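Local coordinates for CRISPR-associated protein, Cse2 family (Meiothermus ruber, PDB 3WA8) that probably acts as the CasB (Cse2) subunit of the type I-E Cascade complex, binding G-rich crRNA sequence and stabilising the R-loop, at residues 59-62 with 63-67; 15-18 with 19-23. All coordinates share one frame; numbering follows the deposited sequence.

Contact 1: residues 59-62 with 63-67. With HG (mercury (II) ion), chain C.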
loop_
_atom_site.group_PDB
_atom_site.type_symbol
_atom_site.label_atom_id
_atom_site.label_comp_id
_atom_site.label_asym_id
_atom_site.label_seq_id
_atom_site.Cartn_x
_atom_site.Cartn_y
_atom_site.Cartn_z
ATOM N N ARG A 59 11.319 -12.311 7.376
ATOM C CA ARG A 59 11.565 -10.993 7.877
ATOM C C ARG A 59 10.832 -9.996 6.990
ATOM O O ARG A 59 10.363 -8.954 7.461
ATOM C CB ARG A 59 13.072 -10.740 7.987
ATOM C CG ARG A 59 13.756 -11.741 8.941
ATOM C CD ARG A 59 14.871 -11.118 9.794
ATOM N NE ARG A 59 16.152 -11.791 9.553
ATOM C CZ ARG A 59 16.956 -11.528 8.515
ATOM N NH1 ARG A 59 16.625 -10.600 7.621
ATOM N NH2 ARG A 59 18.094 -12.191 8.361
ATOM N N TRP A 60 10.676 -10.369 5.724
ATOM C CA TRP A 60 9.916 -9.572 4.764
ATOM C C TRP A 60 8.452 -9.436 5.148
ATOM O O TRP A 60 7.925 -8.332 5.246
ATOM C CB TRP A 60 10.034 -10.161 3.365
ATOM C CG TRP A 60 9.545 -9.256 2.304
ATOM C CD1 TRP A 60 8.661 -9.561 1.313
ATOM C CD2 TRP A 60 9.893 -7.877 2.123
ATOM N NE1 TRP A 60 8.437 -8.457 0.516
ATOM C CE2 TRP A 60 9.186 -7.413 0.989
ATOM C CE3 TRP A 60 10.734 -6.990 2.808
ATOM C CZ2 TRP A 60 9.305 -6.113 0.517
ATOM C CZ3 TRP A 60 10.843 -5.700 2.350
ATOM C CH2 TRP A 60 10.146 -5.273 1.201
ATOM N N GLU A 61 7.809 -10.570 5.380
ATOM C CA GLU A 61 6.418 -10.571 5.753
ATOM C C GLU A 61 6.222 -9.589 6.891
ATOM O O GLU A 61 5.418 -8.673 6.785
ATOM C CB GLU A 61 5.971 -11.978 6.138
ATOM C CG GLU A 61 4.473 -12.086 6.378
ATOM C CD GLU A 61 3.908 -13.504 6.146
ATOM O OE1 GLU A 61 4.133 -14.406 7.005
ATOM O OE2 GLU A 61 3.208 -13.693 5.106
ATOM N N ARG A 62 7.001 -9.755 7.955
ATOM C CA ARG A 62 6.864 -8.914 9.140
ATOM C C ARG A 62 7.043 -7.423 8.793
ATOM O O ARG A 62 6.258 -6.562 9.241
ATOM C CB ARG A 62 7.789 -9.418 10.257
ATOM C CG ARG A 62 8.489 -8.376 11.138
ATOM C CD ARG A 62 9.325 -9.057 12.262
ATOM N NE ARG A 62 8.434 -9.688 13.219
ATOM C CZ ARG A 62 8.004 -9.129 14.348
ATOM N NH1 ARG A 62 8.421 -7.928 14.721
ATOM N NH2 ARG A 62 7.159 -9.803 15.119
ATOM N N ILE A 63 8.037 -7.119 7.962
ATOM C CA ILE A 63 8.196 -5.748 7.539
ATOM C C ILE A 63 6.929 -5.290 6.777
ATOM O O ILE A 63 6.387 -4.219 7.035
ATOM C CB ILE A 63 9.466 -5.561 6.726
ATOM C CG1 ILE A 63 10.666 -5.664 7.643
ATOM C CG2 ILE A 63 9.501 -4.200 6.041
ATOM C CD1 ILE A 63 11.953 -6.121 6.932
ATOM N N CYS A 64 6.429 -6.107 5.867
ATOM C CA CYS A 64 5.335 -5.661 5.040
ATOM C C CYS A 64 4.086 -5.396 5.883
ATOM O O CYS A 64 3.568 -4.260 5.870
ATOM C CB CYS A 64 5.125 -6.617 3.865
ATOM S SG CYS A 64 6.624 -6.718 2.749
ATOM N N TYR A 65 3.648 -6.392 6.668
ATOM C CA TYR A 65 2.525 -6.206 7.604
ATOM C C TYR A 65 2.620 -4.947 8.438
ATOM O O TYR A 65 1.679 -4.147 8.495
ATOM C CB TYR A 65 2.379 -7.395 8.538
ATOM C CG TYR A 65 1.554 -8.495 7.932
ATOM C CD1 TYR A 65 2.107 -9.345 6.995
ATOM C CD2 TYR A 65 0.214 -8.668 8.269
ATOM C CE1 TYR A 65 1.379 -10.320 6.412
ATOM C CE2 TYR A 65 -0.558 -9.686 7.676
ATOM C CZ TYR A 65 0.047 -10.503 6.742
ATOM O OH TYR A 65 -0.624 -11.544 6.116
ATOM N N TYR A 66 3.749 -4.770 9.098
ATOM C CA TYR A 66 3.894 -3.650 10.004
ATOM C C TYR A 66 3.879 -2.344 9.260
ATOM O O TYR A 66 3.243 -1.389 9.695
ATOM C CB TYR A 66 5.158 -3.781 10.853
ATOM C CG TYR A 66 4.910 -4.443 12.176
ATOM C CD1 TYR A 66 5.382 -5.735 12.438
ATOM C CD2 TYR A 66 4.168 -3.801 13.163
ATOM C CE1 TYR A 66 5.167 -6.341 13.663
ATOM C CE2 TYR A 66 3.941 -4.399 14.388
ATOM C CZ TYR A 66 4.444 -5.672 14.622
ATOM O OH TYR A 66 4.202 -6.257 15.834
ATOM N N LEU A 67 4.578 -2.293 8.132
ATOM C CA LEU A 67 4.564 -1.114 7.285
ATOM C C LEU A 67 3.122 -0.807 6.867
ATOM O O LEU A 67 2.700 0.338 6.923
ATOM C CB LEU A 67 5.419 -1.338 6.047
ATOM C CG LEU A 67 5.608 -0.178 5.078
ATOM C CD1 LEU A 67 6.356 0.930 5.740
ATOM C CD2 LEU A 67 6.391 -0.650 3.881
HETATM HG HG HG C . 7.469 -4.090 2.524
#
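The amide of C64 reaches back to the carbonyl of W60, N to O 2.8 Å, in the i to i+4 pattern of an alpha helix, here the first two turns of helix 59-72. The same spacing carries I63 N to R59 O, Y65 N to E61 O and Y66 N to R62 O, so each residue from I63 to Y66 ties one turn to the next. On the buried side, the sulfur of C64, which also binds a mercury ion, lies over one face of the W60 indole: SG is 3.4 Å from the centroid of the five-membered ring and 19° off its normal, a sulfur-aromatic contact. W60 enters it because its CG is anti to the backbone N (chi1 -167°), which carries the indole along the helix to C64. NE1, in the ring that C64 SG covers, donates to the carbonyl of L169 in helix 162-170, which anchors the indole against that helix. Two further pairs run side by side. CG of E61 lies 3.6 Å from CE1 of Y65, with carboxylate and ring planes 89° apart. R62 and Y66 also point the same way; CE1 of Y66 lies over one face of the guanidinium, toward its rim, and 3.8 Å from R62 NH1. E46 of helix 43-49 joins these two polar ends, its carboxylate making a salt bridge with R62 NH2 and a hydrogen bond with Y66 OH. I63 adds a looser apolar touch on W60. The mercury ion lies beside the six-membered ring of the indole, bound by C64 SG at 2.8 Å.

Contact 2: residues 15-18 with 19-23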
loop_
_atom_site.group_PDB
_atom_site.type_symbol
_atom_site.label_atom_id
_atom_site.label_comp_id
_atom_site.label_asym_id
_atom_site.label_seq_id
_atom_site.Cartn_x
_atom_site.Cartn_y
_atom_site.Cartn_z
ATOM N N VAL A 15 -6.534 -6.478 7.257
ATOM C CA VAL A 15 -6.985 -5.101 7.238
ATOM C C VAL A 15 -8.316 -4.946 7.974
ATOM O O VAL A 15 -8.437 -4.075 8.814
ATOM C CB VAL A 15 -7.044 -4.589 5.786
ATOM C CG1 VAL A 15 -7.878 -3.301 5.669
ATOM C CG2 VAL A 15 -5.604 -4.394 5.270
ATOM N N ARG A 16 -9.291 -5.794 7.690
ATOM C CA ARG A 16 -10.519 -5.828 8.472
ATOM C C ARG A 16 -10.247 -5.838 9.988
ATOM O O ARG A 16 -10.890 -5.114 10.748
ATOM C CB ARG A 16 -11.357 -7.041 8.062
ATOM C CG ARG A 16 -12.661 -7.278 8.850
ATOM C CD ARG A 16 -13.650 -8.176 8.033
ATOM N NE ARG A 16 -13.447 -7.956 6.582
ATOM C CZ ARG A 16 -14.080 -8.584 5.581
ATOM N NH1 ARG A 16 -15.015 -9.513 5.831
ATOM N NH2 ARG A 16 -13.766 -8.272 4.315
ATOM N N TYR A 17 -9.283 -6.645 10.414
ATOM C CA TYR A 17 -8.978 -6.845 11.821
ATOM C C TYR A 17 -8.437 -5.558 12.412
ATOM O O TYR A 17 -8.857 -5.149 13.499
ATOM C CB TYR A 17 -7.984 -7.998 11.908
ATOM C CG TYR A 17 -7.403 -8.431 13.242
ATOM C CD1 TYR A 17 -7.987 -9.439 14.016
ATOM C CD2 TYR A 17 -6.183 -7.911 13.663
ATOM C CE1 TYR A 17 -7.376 -9.861 15.242
ATOM C CE2 TYR A 17 -5.567 -8.303 14.840
ATOM C CZ TYR A 17 -6.146 -9.268 15.639
ATOM O OH TYR A 17 -5.450 -9.611 16.809
ATOM N N LEU A 18 -7.525 -4.902 11.690
ATOM C CA LEU A 18 -7.004 -3.617 12.126
ATOM C C LEU A 18 -8.143 -2.607 12.275
ATOM O O LEU A 18 -8.182 -1.870 13.261
ATOM C CB LEU A 18 -5.982 -3.056 11.156
ATOM C CG LEU A 18 -4.610 -3.659 10.876
ATOM C CD1 LEU A 18 -4.034 -2.995 9.633
ATOM C CD2 LEU A 18 -3.662 -3.409 11.977
ATOM N N ARG A 19 -9.067 -2.574 11.309
ATOM C CA ARG A 19 -10.199 -1.643 11.360
ATOM C C ARG A 19 -11.107 -1.893 12.547
ATOM O O ARG A 19 -11.647 -0.962 13.160
ATOM C CB ARG A 19 -11.052 -1.769 10.111
ATOM C CG ARG A 19 -10.314 -1.471 8.859
ATOM C CD ARG A 19 -11.245 -0.992 7.813
ATOM N NE ARG A 19 -10.482 -0.317 6.770
ATOM C CZ ARG A 19 -10.395 -0.747 5.520
ATOM N NH1 ARG A 19 -11.020 -1.846 5.149
ATOM N NH2 ARG A 19 -9.697 -0.070 4.646
ATOM N N GLN A 20 -11.307 -3.162 12.858
ATOM C CA GLN A 20 -12.301 -3.505 13.833
ATOM C C GLN A 20 -11.741 -3.460 15.226
ATOM O O GLN A 20 -12.469 -3.172 16.139
ATOM C CB GLN A 20 -12.887 -4.871 13.543
ATOM C CG GLN A 20 -13.657 -4.934 12.248
ATOM C CD GLN A 20 -14.419 -6.244 12.132
ATOM O OE1 GLN A 20 -14.331 -7.082 13.038
ATOM N NE2 GLN A 20 -15.174 -6.434 11.034
ATOM N N ARG A 21 -10.451 -3.731 15.400
ATOM C CA ARG A 21 -9.945 -3.988 16.749
ATOM C C ARG A 21 -8.919 -3.003 17.272
ATOM O O ARG A 21 -8.723 -2.945 18.466
ATOM C CB ARG A 21 -9.392 -5.407 16.891
ATOM C CG ARG A 21 -10.390 -6.510 16.685
ATOM C CD ARG A 21 -10.851 -7.160 18.025
ATOM N NE ARG A 21 -11.718 -8.325 17.771
ATOM C CZ ARG A 21 -11.339 -9.408 17.080
ATOM N NH1 ARG A 21 -10.101 -9.496 16.587
ATOM N NH2 ARG A 21 -12.187 -10.406 16.874
ATOM N N SER A 22 -8.253 -2.242 16.408
ATOM C CA SER A 22 -7.193 -1.312 16.849
ATOM C C SER A 22 -7.661 -0.289 17.868
ATOM O O SER A 22 -8.723 0.311 17.674
ATOM C CB SER A 22 -6.635 -0.552 15.657
ATOM O OG SER A 22 -6.077 -1.455 14.729
ATOM N N THR A 23 -6.889 -0.079 18.933
ATOM C CA THR A 23 -7.151 1.023 19.839
ATOM C C THR A 23 -6.258 2.215 19.519
ATOM O O THR A 23 -5.275 2.086 18.772
ATOM C CB THR A 23 -6.927 0.641 21.295
ATOM O OG1 THR A 23 -5.513 0.488 21.542
ATOM C CG2 THR A 23 -7.683 -0.637 21.629
#
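R19 meets V15 one turn back on helix 10-21, the pair illustrating how i to i+4 neighbours share a helix flank. The backbone bond from R19 N to V15 O is 3.0 Å, and above it the two side chains run alongside each other. CG1 of V15 lies over one face of the R19 guanidinium, offset toward the rim, 3.6 Å from CZ; the arginine reaches that spot with its chain extended from CG to NE. The charged end has a stronger partner in E80, whose carboxylate forms a salt bridge with NH2. Q20 repeats the pattern with R16: its N donates to R16 O, and NE2 comes to 3.4 Å from CG of R16, an amide resting on the aliphatic part of an arginine. At R21, N bonds to Y17 O at 2.9 Å, while the side chain bends at chi2 (-103°) and turns its guanidinium back to the tyrosine. NH1 of R21 then approaches CE1 of Y17, which lies at the guanidinium edge with the two planes 88° apart, so this is not a stacked cation-pi pair. S22 leaves helical backbone angles, and the carbonyl of L18 accepts from it twice: OG at 2.6 Å and the amide N at 3.2 Å, side chain and main chain together closing the last turn. T23, just before helix 24-32, is its N-cap, and its own N donates to D26 OD2. The flank of L18 and S22 faces M30 of helix 24-32 and W72 of helix 59-72, V15 and R19 pack on W162 of helix 162-170, and the Y17 ring meets F48 of helix 43-49.

Each contact consists of i to i+4 pairings within its own helix, but they occupy different settings. Contact 1 opens helix 59-72 and turns three aromatic side chains inward among helices 43-49, 141-154 and 162-170; its polar ends mostly pair with residues of other parts of the fold, E46 and L169 among them. Contact 2 lies at the end of helix 10-21, nearer the surface, where arginines and a glutamine rest on neighbouring side chains and a serine closes the helix. The centres lie about 17 Å apart and the two contacts do not touch, yet both meet helices 43-49 and 162-170; moreover, L18, R19 and S22 reach W72, at the far end of the helix that contact 1 begins.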